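Local coordinates for protein putative glycoside hydrolase (Bacteroides thetaiotaomicron VPI-5482, PDB 3HBZ) that binds calcium and may play a role in carbohydrate metabolism, possibly as a glycoside hydrolase, at residues 64-67 / 71-74. Numbering follows the deposited sequence.
Sequences TARD and PQQY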
ATOM      1  N   THR A  64      -4.410  27.468  -4.769  1.00 24.39           N
ATOM      2  CA  THR A  64      -5.757  27.692  -5.316  1.00 24.73           C
ATOM      3  C   THR A  64      -6.787  26.885  -4.508  1.00 24.91           C
ATOM      4  O   THR A  64      -6.590  25.692  -4.272  1.00 25.19           O
ATOM      5  CB  THR A  64      -5.854  27.277  -6.805  1.00 26.67           C
ATOM      6  OG1 THR A  64      -4.869  27.982  -7.575  1.00 22.01           O
ATOM      7  CG2 THR A  64      -7.273  27.573  -7.380  1.00 21.21           C
ATOM      8  N   ALA A  65      -7.880  27.542  -4.112  1.00 22.41           N
ATOM      9  CA  ALA A  65      -8.976  26.895  -3.410  1.00 25.16           C
ATOM     10  C   ALA A  65      -9.794  26.119  -4.436  1.00 26.08           C
ATOM     11  O   ALA A  65     -10.121  26.654  -5.504  1.00 26.98           O
ATOM     12  CB  ALA A  65      -9.913  27.954  -2.682  1.00 20.90           C
ATOM     13  N   ARG A  66     -10.130  24.873  -4.111  1.00 24.59           N
ATOM     14  CA  ARG A  66     -10.965  24.069  -4.992  1.00 26.82           C
ATOM     15  C   ARG A  66     -11.854  23.173  -4.186  1.00 26.47           C
ATOM     16  O   ARG A  66     -11.636  22.986  -2.979  1.00 26.68           O
ATOM     17  CB  ARG A  66     -10.117  23.228  -5.942  1.00 25.18           C
ATOM     18  CG  ARG A  66      -8.863  23.931  -6.441  1.00 28.50           C
ATOM     19  CD  ARG A  66      -8.063  23.033  -7.393  1.00 27.34           C
ATOM     20  NE  ARG A  66      -8.684  22.942  -8.711  1.00 27.86           N
ATOM     21  CZ  ARG A  66      -8.124  22.325  -9.744  1.00 29.07           C
ATOM     22  NH1 ARG A  66      -6.941  21.751  -9.623  1.00 25.76           N
ATOM     23  NH2 ARG A  66      -8.739  22.287 -10.904  1.00 33.24           N
ATOM     24  N   ASP A  67     -12.841  22.623  -4.890  1.00 26.07           N
ATOM     25  CA  ASP A  67     -13.840  21.715  -4.335  1.00 25.12           C
ATOM     26  C   ASP A  67     -13.367  20.280  -4.564  1.00 25.97           C
ATOM     27  O   ASP A  67     -13.308  19.813  -5.709  1.00 25.34           O
ATOM     28  CB  ASP A  67     -15.197  21.935  -5.029  1.00 25.10           C
ATOM     29  CG  ASP A  67     -16.321  21.173  -4.357  1.00 22.35           C
ATOM     30  OD1 ASP A  67     -16.035  20.333  -3.461  1.00 27.10           O
ATOM     31  OD2 ASP A  67     -17.493  21.418  -4.706  1.00 36.81           O
ATOM     32  N   PRO A  71     -12.053  14.386  -7.258  1.00 25.86           N
ATOM     33  CA  PRO A  71     -10.626  14.667  -7.407  1.00 25.61           C
ATOM     34  C   PRO A  71     -10.406  15.764  -8.430  1.00 25.80           C
ATOM     35  O   PRO A  71     -11.192  15.893  -9.353  1.00 26.12           O
ATOM     36  CB  PRO A  71     -10.049  13.345  -7.918  1.00 25.60           C
ATOM     37  CG  PRO A  71     -11.017  12.299  -7.456  1.00 27.11           C
ATOM     38  CD  PRO A  71     -12.367  12.978  -7.580  1.00 29.23           C
ATOM     39  N   GLN A  72      -9.349  16.537  -8.237  1.00 22.92           N
ATOM     40  CA  GLN A  72      -9.069  17.713  -9.027  1.00 23.08           C
ATOM     41  C   GLN A  72      -7.715  17.518  -9.656  1.00 25.27           C
ATOM     42  O   GLN A  72      -6.805  16.992  -9.002  1.00 25.46           O
ATOM     43  CB  GLN A  72      -9.008  18.940  -8.103  1.00 22.37           C
ATOM     44  CG  GLN A  72     -10.310  19.255  -7.427  1.00 25.36           C
ATOM     45  CD  GLN A  72     -11.372  19.640  -8.427  1.00 28.45           C
ATOM     46  OE1 GLN A  72     -11.163  20.498  -9.267  1.00 29.90           O
ATOM     47  NE2 GLN A  72     -12.501  18.986  -8.352  1.00 35.94           N
ATOM     48  N   GLN A  73      -7.583  17.925 -10.913  1.00 23.91           N
ATOM     49  CA  GLN A  73      -6.333  17.780 -11.652  1.00 26.09           C
ATOM     50  C   GLN A  73      -5.522  19.078 -11.704  1.00 26.29           C
ATOM     51  O   GLN A  73      -6.065  20.173 -11.860  1.00 24.11           O
ATOM     52  CB  GLN A  73      -6.599  17.349 -13.096  1.00 29.93           C
ATOM     53  CG  GLN A  73      -7.261  15.977 -13.238  1.00 42.03           C
ATOM     54  CD  GLN A  73      -7.190  15.457 -14.644  1.00 52.66           C
ATOM     55  OE1 GLN A  73      -6.637  16.108 -15.528  1.00 69.75           O
ATOM     56  NE2 GLN A  73      -7.732  14.276 -14.864  1.00 63.98           N
ATOM     57  N   TYR A  74      -4.213  18.928 -11.597  1.00 24.55           N
ATOM     58  CA  TYR A  74      -3.257  19.991 -11.789  1.00 25.81           C
ATOM     59  C   TYR A  74      -2.222  19.561 -12.813  1.00 27.29           C
ATOM     60  O   TYR A  74      -1.837  18.395 -12.860  1.00 30.75           O
ATOM     61  CB  TYR A  74      -2.474  20.268 -10.495  1.00 24.24           C
ATOM     62  CG  TYR A  74      -3.278  20.746  -9.282  1.00 29.01           C
ATOM     63  CD1 TYR A  74      -4.098  19.884  -8.578  1.00 22.68           C
ATOM     64  CD2 TYR A  74      -3.162  22.051  -8.807  1.00 30.20           C
ATOM     65  CE1 TYR A  74      -4.792  20.306  -7.433  1.00 27.57           C
ATOM     66  CE2 TYR A  74      -3.854  22.485  -7.679  1.00 29.25           C
ATOM     67  CZ  TYR A  74      -4.659  21.605  -6.988  1.00 27.33           C
ATOM     68  OH  TYR A  74      -5.346  22.021  -5.885  1.00 26.67           O
TER
HETATM   69  O   HOH W   1      -4.352  24.404  -4.761  1.00 24.58           O
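Arg66 reaches across to Tyr74 and sets NH1 over the centre of its ring, 3.3 Å above the plane. The guanidinium stands almost upright on the ring, the planes 88° apart, in a cation-pi contact; Arg66 CZ lies 4.6 Å from the centroid of the Tyr74 ring. Arg66 NH1 also donates a hydrogen bond to Gln73 O, 2.9 Å long. That bond is nearly straight (168° at the hydrogen); the acceptor lies in the guanidinium plane, while the donor sits well above the carbonyl plane. A bend at chi3 (75°) leaves Arg66 CD 3.3 Å from Tyr74 OH. Gln72 CB lies against the rim of one guanidinium face, with OE1 over the same face; Gln72 NE2 is hydrogen-bonded to Ser70 O. One water donates to Thr64 O and accepts from Tyr74 OH at 2.8 Å. Farther out, Tyr74 meets Phe50 edge-to-face, and Arg66 bonds through its backbone to Leu46. Strand 72-77 lies between strands 84-92 and 57-59, antiparallel to both, in a mixed five-stranded sheet. The straight bond to Gln73 O thus holds the guanidinium edge-on over Tyr74, where its positive charge would favour both ring face and carbonyl oxygen.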